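Local coordinates for nucleoplasmin-like protein (Drosophila melanogaster, PDB 1NLQ) that binds core histones and takes part in the ATP-facilitated assembly of approximately regularly spaced nucleosomal arrays, here as its pentamer-forming N-terminal core, at residues Q36-A41 / P96-G101; A43-F48 / L67-T72; V50-T55 / K89-S94. All coordinates share one frame; numbering follows the deposited sequence.

Contact 1 (Q36-A41 / P96-G101); sequences QILLGA and PVYIHG
Gln36 and His100 meet through backbone and side chain alike. Their backbones form a hydrogen-bonded antiparallel pair, with His100 N to Gln36 O at 2.7 Å, and alongside it Gln36 NE2 donates to His100 ND1 at 3.0 Å. With CG anti to N (chi1 172°) and the chain extended, Gln36 carries its amide beside the imidazole; ND1 lies in the amide plane, whereas Gln36 NE2 sits 30° out of the ring plane. His100 NE2 makes a weak bond to Pro63 O of a neighbouring subunit, where Gln36 NE2 also reaches Ile64 O. A leucine in place of His100 would probably leave the Gln36 amide without its acceptor within the chain and Pro63 O without this donor. The ladder continues through Leu38 and Tyr98 to Gly40 N and Pro96 O, joining central strands 31-39 and 97-104 of one sheet of the nucleoplasmin beta sandwich. Gly40 CA lies 3.6 Å from Tyr98 CE1, and glycine suits the place because a CB would clash with the Pro96 ring and crowd Tyr98 OH; a water joins that hydroxyl to Ala41 N. On the opposite face, Ile37 CG2 presses tightly on Val97 CG1 at 3.5 Å, and Leu39 CD1 meets Val97 CG2.

Contact 2 (A43-F48 / L67-T72); sequences AKENEF and LKAGET
Lys68 reaches Phe48 because its chain leaves the backbone with CG anti to N (chi1 -176°) and then bends at chi3 (66°), which lays the methylenes over one face of the phenyl ring. CD stands 3.7 Å from the centroid of the Phe48 ring, almost on the ring normal, a CH-pi contact; CE and NZ run on over the CZ end of the same face, NZ 3.4 Å from Phe48 CZ. A lysine suits this partly exposed spot, its greasy stem covering the ring. In Glu45 a bend at chi2 (83°) swings the carboxylate over the other segment's turn, with OE2 3.3 Å from Gly70 CA; a side chain on Gly70 would collide there. Next to it Asn46 N donates to Ala69 O at 3.1 Å, and a water accepts a hydrogen bond from Ala69 N while donating to Lys44 O and Glu47 O. Lys44 NZ, paired with Glu47 OE2, also bonds Gly95 O, and OE2 accepts from Ser94 N. Residues 44-47 form a type II beta turn, and Glu71 and Thr72 both face Lys68 in a classic beta bulge. Loop 43-48 and the end of strand 60-68 carry Glu45 and Lys68, both inferred to lie where pentamers meet, consistent with this protein's head-to-head decamer.

Contact 3 (V50-T55 / K89-S94); sequences VVEVNT and KLIKGS
Val50 packs against two successive residues of the other strand, Ile91 and Lys92, because a classic beta bulge places both opposite it. Its CG1 meets Ile91 CG1 at 3.8 Å, the two branched chains slanting across each other, while its CG2 lies against the CB of Lys92, whose extended chain carries the ammonium away. Ile91 takes an unusual first torsion, CG1 between the backbone N and the carbonyl carbon (chi1 62°), and this brings its CG1 and CD1 back over strand 48-55, between Val50 and Glu52. There it crosses Glu52 at about a right angle: CG2 of Ile91 lies 3.8 Å from CB of Glu52, and CD1 is equally near to OE1 of that glutamate. The CB of Glu52 thus gives Ile91 an apolar surface, while its carboxylate receives Asn54 ND2 at OE2, 2.7 Å away, in a bent bond. On the inner face, Val51 CG2 approaches Leu90 CD1 at 4.2 Å, a loose meeting of residues suited to the sandwich core.

Backbone bonds fix the register. Glu52 and Lys89 pair in both directions, with Glu52 N to Lys89 O at 2.8 Å; past the bulge Val50 N bonds Lys92 O, and Ile91 N reaches Val50 O by a bent bond (132° at the hydrogen). Outside the pair, Val50 also packs on Ala41 of a neighbouring subunit. The chemistry therefore divides by face: inside, the side-chain contact is aliphatic, Leu90 CD1 also lying against the Val50 carbonyl, whereas outside, apolar carbons gather round Val50 and Ile91, and the charges of Glu52, Lys89 and Lys92 are probably left within reach of solvent.

In the fold
Contacts 1 and 3 join central strand pairs in the two facing sheets of the beta sandwich, and they meet in its core, where Val97 and Ile37 pack on Val51, and Val97 on Leu90. Contact 1 is the more deeply buried: its outer face turns to a neighbouring subunit, which its polar groups address, whereas the outer face of contact 3 carries mostly charged chains. Contact 2 lies farther from the chain's centre, among loops, and relies on a water, a lysine stem and a single direct backbone bond instead of a regular ladder. It reaches the same sheet as contact 3, where strands 48-55 and 60-68 are neighbours, and touches both others: Leu39 packs on Leu67 and Ala69, and Glu47 OE2 probably bonds Ser94 N.

Contact 1 (Q36-A41 / P96-G101)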
# COMPACT_ATOMS: atom_id res chain seq x y z
N GLN A 36 -5.43 7.63 1.89
CA GLN A 36 -4.60 8.15 0.81
C GLN A 36 -4.50 9.67 0.81
O GLN A 36 -5.45 10.37 1.14
CB GLN A 36 -5.19 7.64 -0.53
CG GLN A 36 -4.57 8.23 -1.79
CD GLN A 36 -5.24 7.73 -3.07
OE1 GLN A 36 -4.74 6.81 -3.72
NE2 GLN A 36 -6.37 8.32 -3.42
N ILE A 37 -3.31 10.16 0.46
CA ILE A 37 -3.05 11.59 0.35
C ILE A 37 -2.44 11.68 -1.03
O ILE A 37 -1.37 11.13 -1.29
CB ILE A 37 -2.10 12.10 1.44
CG1 ILE A 37 -2.74 11.89 2.81
CG2 ILE A 37 -1.83 13.59 1.24
CD1 ILE A 37 -1.93 12.40 4.00
N LEU A 38 -3.15 12.36 -1.92
CA LEU A 38 -2.80 12.46 -3.32
C LEU A 38 -2.51 13.87 -3.81
O LEU A 38 -3.22 14.81 -3.47
CB LEU A 38 -3.96 11.86 -4.11
CG LEU A 38 -4.02 11.82 -5.63
CD1 LEU A 38 -2.93 10.92 -6.20
CD2 LEU A 38 -5.40 11.32 -6.03
N LEU A 39 -1.45 14.00 -4.62
CA LEU A 39 -1.05 15.28 -5.17
C LEU A 39 -1.79 15.55 -6.48
O LEU A 39 -1.81 14.72 -7.37
CB LEU A 39 0.46 15.29 -5.42
CG LEU A 39 1.06 16.61 -5.93
CD1 LEU A 39 0.95 17.67 -4.85
CD2 LEU A 39 2.52 16.39 -6.31
N GLY A 40 -2.40 16.73 -6.58
CA GLY A 40 -3.14 17.08 -7.79
C GLY A 40 -2.29 17.17 -9.04
O GLY A 40 -1.10 17.51 -8.98
N ALA A 41 -2.90 16.90 -10.19
CA ALA A 41 -2.21 16.94 -11.47
C ALA A 41 -1.59 18.30 -11.80
O ALA A 41 -0.59 18.38 -12.49
CB ALA A 41 -3.18 16.53 -12.59
N PRO A 96 -2.86 21.51 -5.53
CA PRO A 96 -3.74 20.94 -4.51
C PRO A 96 -3.33 19.55 -4.04
O PRO A 96 -2.63 18.81 -4.73
CB PRO A 96 -5.11 20.94 -5.19
CG PRO A 96 -4.78 20.77 -6.63
CD PRO A 96 -3.56 21.62 -6.83
N VAL A 97 -3.76 19.22 -2.82
CA VAL A 97 -3.51 17.92 -2.23
C VAL A 97 -4.85 17.40 -1.72
O VAL A 97 -5.61 18.13 -1.08
CB VAL A 97 -2.51 18.01 -1.06
CG1 VAL A 97 -2.36 16.64 -0.39
CG2 VAL A 97 -1.17 18.48 -1.57
N TYR A 98 -5.16 16.15 -2.02
CA TYR A 98 -6.42 15.56 -1.59
C TYR A 98 -6.18 14.53 -0.49
O TYR A 98 -5.25 13.74 -0.56
CB TYR A 98 -7.12 14.89 -2.79
CG TYR A 98 -7.06 15.70 -4.06
CD1 TYR A 98 -6.28 15.28 -5.14
CD2 TYR A 98 -7.79 16.89 -4.19
CE1 TYR A 98 -6.23 16.02 -6.32
CE2 TYR A 98 -7.73 17.63 -5.37
CZ TYR A 98 -6.96 17.20 -6.42
OH TYR A 98 -6.89 17.94 -7.58
N ILE A 99 -7.03 14.57 0.54
CA ILE A 99 -6.92 13.62 1.64
C ILE A 99 -8.16 12.74 1.62
O ILE A 99 -9.29 13.25 1.67
CB ILE A 99 -6.83 14.36 3.00
CG1 ILE A 99 -5.58 15.25 3.02
CG2 ILE A 99 -6.76 13.36 4.14
CD1 ILE A 99 -5.46 16.13 4.25
N HIS A 100 -7.96 11.43 1.51
CA HIS A 100 -9.07 10.47 1.45
C HIS A 100 -9.06 9.47 2.60
O HIS A 100 -8.01 9.03 3.05
CB HIS A 100 -9.02 9.68 0.14
CG HIS A 100 -8.92 10.53 -1.08
ND1 HIS A 100 -7.86 10.43 -1.96
CD2 HIS A 100 -9.74 11.49 -1.59
CE1 HIS A 100 -8.04 11.28 -2.96
NE2 HIS A 100 -9.17 11.94 -2.75
N GLY A 101 -10.25 9.08 3.04
CA GLY A 101 -10.32 8.12 4.13
C GLY A 101 -11.72 7.70 4.52
O GLY A 101 -12.68 7.87 3.75
O HOH W 1 -6.09 16.74 -10.01

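Contact 2 (A43-F48 / L67-T72)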
# COMPACT_ATOMS: atom_id res chain seq x y z
N ALA A 43 -0.15 20.29 -9.69
CA ALA A 43 0.98 20.62 -8.82
C ALA A 43 2.25 20.83 -9.63
O ALA A 43 2.61 20.01 -10.47
CB ALA A 43 1.19 19.52 -7.79
N LYS A 44 2.94 21.94 -9.36
CA LYS A 44 4.16 22.29 -10.06
C LYS A 44 5.16 21.16 -9.94
O LYS A 44 5.38 20.61 -8.86
CB LYS A 44 4.78 23.56 -9.48
CG LYS A 44 3.78 24.62 -9.05
CD LYS A 44 3.18 24.31 -7.68
CE LYS A 44 1.76 23.77 -7.76
NZ LYS A 44 1.30 23.36 -6.43
N GLU A 45 5.79 20.82 -11.06
CA GLU A 45 6.77 19.75 -11.08
C GLU A 45 7.95 20.08 -10.17
O GLU A 45 8.43 21.22 -10.14
CB GLU A 45 7.25 19.49 -12.51
CG GLU A 45 7.97 18.16 -12.69
CD GLU A 45 7.02 16.98 -12.89
OE1 GLU A 45 5.79 17.16 -12.74
OE2 GLU A 45 7.50 15.86 -13.19
N ASN A 46 8.40 19.09 -9.40
CA ASN A 46 9.54 19.23 -8.49
C ASN A 46 9.33 20.07 -7.23
O ASN A 46 10.29 20.33 -6.51
CB ASN A 46 10.76 19.75 -9.23
CG ASN A 46 11.15 18.87 -10.39
OD1 ASN A 46 11.15 17.63 -10.26
ND2 ASN A 46 11.48 19.48 -11.53
N GLU A 47 8.09 20.48 -6.97
CA GLU A 47 7.80 21.26 -5.79
C GLU A 47 7.30 20.37 -4.67
O GLU A 47 6.30 19.66 -4.81
CB GLU A 47 6.74 22.32 -6.08
CG GLU A 47 6.16 22.94 -4.84
CD GLU A 47 5.00 23.83 -5.17
OE1 GLU A 47 5.25 24.91 -5.74
OE2 GLU A 47 3.84 23.44 -4.87
N PHE A 48 8.01 20.39 -3.54
CA PHE A 48 7.60 19.59 -2.41
C PHE A 48 6.31 20.10 -1.81
O PHE A 48 6.14 21.30 -1.60
CB PHE A 48 8.69 19.58 -1.34
CG PHE A 48 9.75 18.56 -1.56
CD1 PHE A 48 11.06 18.94 -1.83
CD2 PHE A 48 9.45 17.20 -1.51
CE1 PHE A 48 12.05 17.98 -2.05
CE2 PHE A 48 10.43 16.23 -1.73
CZ PHE A 48 11.73 16.62 -1.99
N LEU A 67 4.98 14.91 -0.75
CA LEU A 67 4.73 14.60 -2.15
C LEU A 67 5.48 15.55 -3.07
O LEU A 67 5.84 16.66 -2.68
CB LEU A 67 3.23 14.71 -2.44
CG LEU A 67 2.27 13.96 -1.51
CD1 LEU A 67 0.85 14.42 -1.76
CD2 LEU A 67 2.40 12.46 -1.72
N LYS A 68 5.72 15.11 -4.30
CA LYS A 68 6.41 15.95 -5.28
C LYS A 68 6.20 15.40 -6.68
O LYS A 68 6.53 14.25 -6.96
CB LYS A 68 7.91 16.03 -4.97
CG LYS A 68 8.67 16.98 -5.91
CD LYS A 68 10.09 17.29 -5.45
CE LYS A 68 10.99 16.07 -5.47
NZ LYS A 68 12.43 16.47 -5.34
N ALA A 69 5.62 16.22 -7.55
CA ALA A 69 5.37 15.82 -8.93
C ALA A 69 6.69 15.37 -9.55
O ALA A 69 7.68 16.09 -9.51
CB ALA A 69 4.79 17.00 -9.71
N GLY A 70 6.69 14.17 -10.13
CA GLY A 70 7.91 13.64 -10.73
C GLY A 70 8.57 12.59 -9.86
O GLY A 70 9.38 11.80 -10.34
N GLU A 71 8.24 12.57 -8.57
CA GLU A 71 8.82 11.61 -7.65
C GLU A 71 7.78 10.81 -6.85
O GLU A 71 7.76 9.58 -6.87
CB GLU A 71 9.76 12.29 -6.65
CG GLU A 71 10.29 11.30 -5.60
CD GLU A 71 10.70 11.96 -4.28
OE1 GLU A 71 11.86 12.39 -4.16
OE2 GLU A 71 9.84 12.04 -3.37
N THR A 72 6.92 11.52 -6.13
CA THR A 72 5.92 10.87 -5.30
C THR A 72 4.55 11.50 -5.52
O THR A 72 4.28 12.61 -5.06
CB THR A 72 6.32 10.98 -3.81
OG1 THR A 72 7.69 10.59 -3.65
CG2 THR A 72 5.45 10.08 -2.94
O HOH W 2 4.85 18.98 -7.03

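Contact 3 (V50-T55 / K89-S94)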
# COMPACT_ATOMS: atom_id res chain seq x y z
N VAL A 50 3.99 19.28 1.47
CA VAL A 50 3.99 18.59 2.75
C VAL A 50 2.74 18.86 3.56
O VAL A 50 2.37 20.02 3.77
CB VAL A 50 5.24 19.01 3.58
CG1 VAL A 50 5.27 18.26 4.91
CG2 VAL A 50 6.49 18.73 2.77
N VAL A 51 2.10 17.79 4.01
CA VAL A 51 0.90 17.89 4.82
C VAL A 51 1.29 17.50 6.24
O VAL A 51 1.91 16.47 6.46
CB VAL A 51 -0.21 16.93 4.33
CG1 VAL A 51 -1.42 17.01 5.25
CG2 VAL A 51 -0.61 17.28 2.91
N GLU A 52 0.94 18.34 7.20
CA GLU A 52 1.26 18.07 8.59
C GLU A 52 -0.03 17.80 9.34
O GLU A 52 -1.03 18.48 9.12
CB GLU A 52 1.94 19.29 9.20
CG GLU A 52 2.23 19.14 10.68
CD GLU A 52 2.45 20.47 11.34
OE1 GLU A 52 3.49 21.12 11.08
OE2 GLU A 52 1.56 20.88 12.11
N VAL A 53 -0.02 16.79 10.20
CA VAL A 53 -1.21 16.48 10.97
C VAL A 53 -1.00 16.99 12.39
O VAL A 53 0.11 16.94 12.93
CB VAL A 53 -1.50 14.94 10.99
CG1 VAL A 53 -0.44 14.20 11.77
CG2 VAL A 53 -2.87 14.69 11.61
N ASN A 54 -2.07 17.52 12.99
CA ASN A 54 -2.01 18.06 14.34
C ASN A 54 -3.12 17.50 15.21
O ASN A 54 -4.28 17.52 14.83
CB ASN A 54 -2.14 19.58 14.33
CG ASN A 54 -1.01 20.26 13.60
OD1 ASN A 54 -1.04 20.41 12.37
ND2 ASN A 54 0.02 20.65 14.34
N THR A 55 -2.75 17.01 16.38
CA THR A 55 -3.74 16.50 17.32
C THR A 55 -3.26 16.90 18.71
O THR A 55 -2.25 16.41 19.19
CB THR A 55 -3.89 14.97 17.25
OG1 THR A 55 -4.67 14.61 16.11
CG2 THR A 55 -4.58 14.46 18.50
N LYS A 89 -2.64 20.36 7.73
CA LYS A 89 -2.22 21.62 7.15
C LYS A 89 -1.15 21.46 6.09
O LYS A 89 -0.22 20.68 6.26
CB LYS A 89 -1.70 22.57 8.23
CG LYS A 89 -1.38 23.93 7.66
CD LYS A 89 -1.06 24.96 8.72
CE LYS A 89 -0.71 26.28 8.04
NZ LYS A 89 -0.31 27.34 9.00
N LEU A 90 -1.30 22.20 5.00
CA LEU A 90 -0.32 22.17 3.91
C LEU A 90 0.75 23.17 4.32
O LEU A 90 0.62 24.37 4.07
CB LEU A 90 -0.99 22.58 2.60
CG LEU A 90 -0.15 22.45 1.33
CD1 LEU A 90 0.23 20.99 1.09
CD2 LEU A 90 -0.97 22.97 0.15
N ILE A 91 1.81 22.68 4.95
CA ILE A 91 2.89 23.54 5.43
C ILE A 91 3.99 23.84 4.41
O ILE A 91 4.91 24.62 4.70
CB ILE A 91 3.54 22.96 6.72
CG1 ILE A 91 4.17 21.60 6.42
CG2 ILE A 91 2.49 22.82 7.81
CD1 ILE A 91 4.99 21.05 7.57
N LYS A 92 3.91 23.22 3.24
CA LYS A 92 4.89 23.45 2.17
C LYS A 92 4.23 23.07 0.84
O LYS A 92 3.57 22.03 0.74
CB LYS A 92 6.15 22.61 2.38
CG LYS A 92 7.36 23.06 1.57
CD LYS A 92 8.60 22.28 2.00
CE LYS A 92 9.89 23.01 1.59
NZ LYS A 92 11.09 22.44 2.28
N GLY A 93 4.42 23.91 -0.18
CA GLY A 93 3.82 23.65 -1.47
C GLY A 93 2.49 24.37 -1.64
O GLY A 93 1.94 24.91 -0.68
N SER A 94 1.96 24.38 -2.86
CA SER A 94 0.70 25.07 -3.10
C SER A 94 -0.43 24.12 -3.46
O SER A 94 -1.57 24.53 -3.63
CB SER A 94 0.87 26.12 -4.19
OG SER A 94 1.77 27.13 -3.75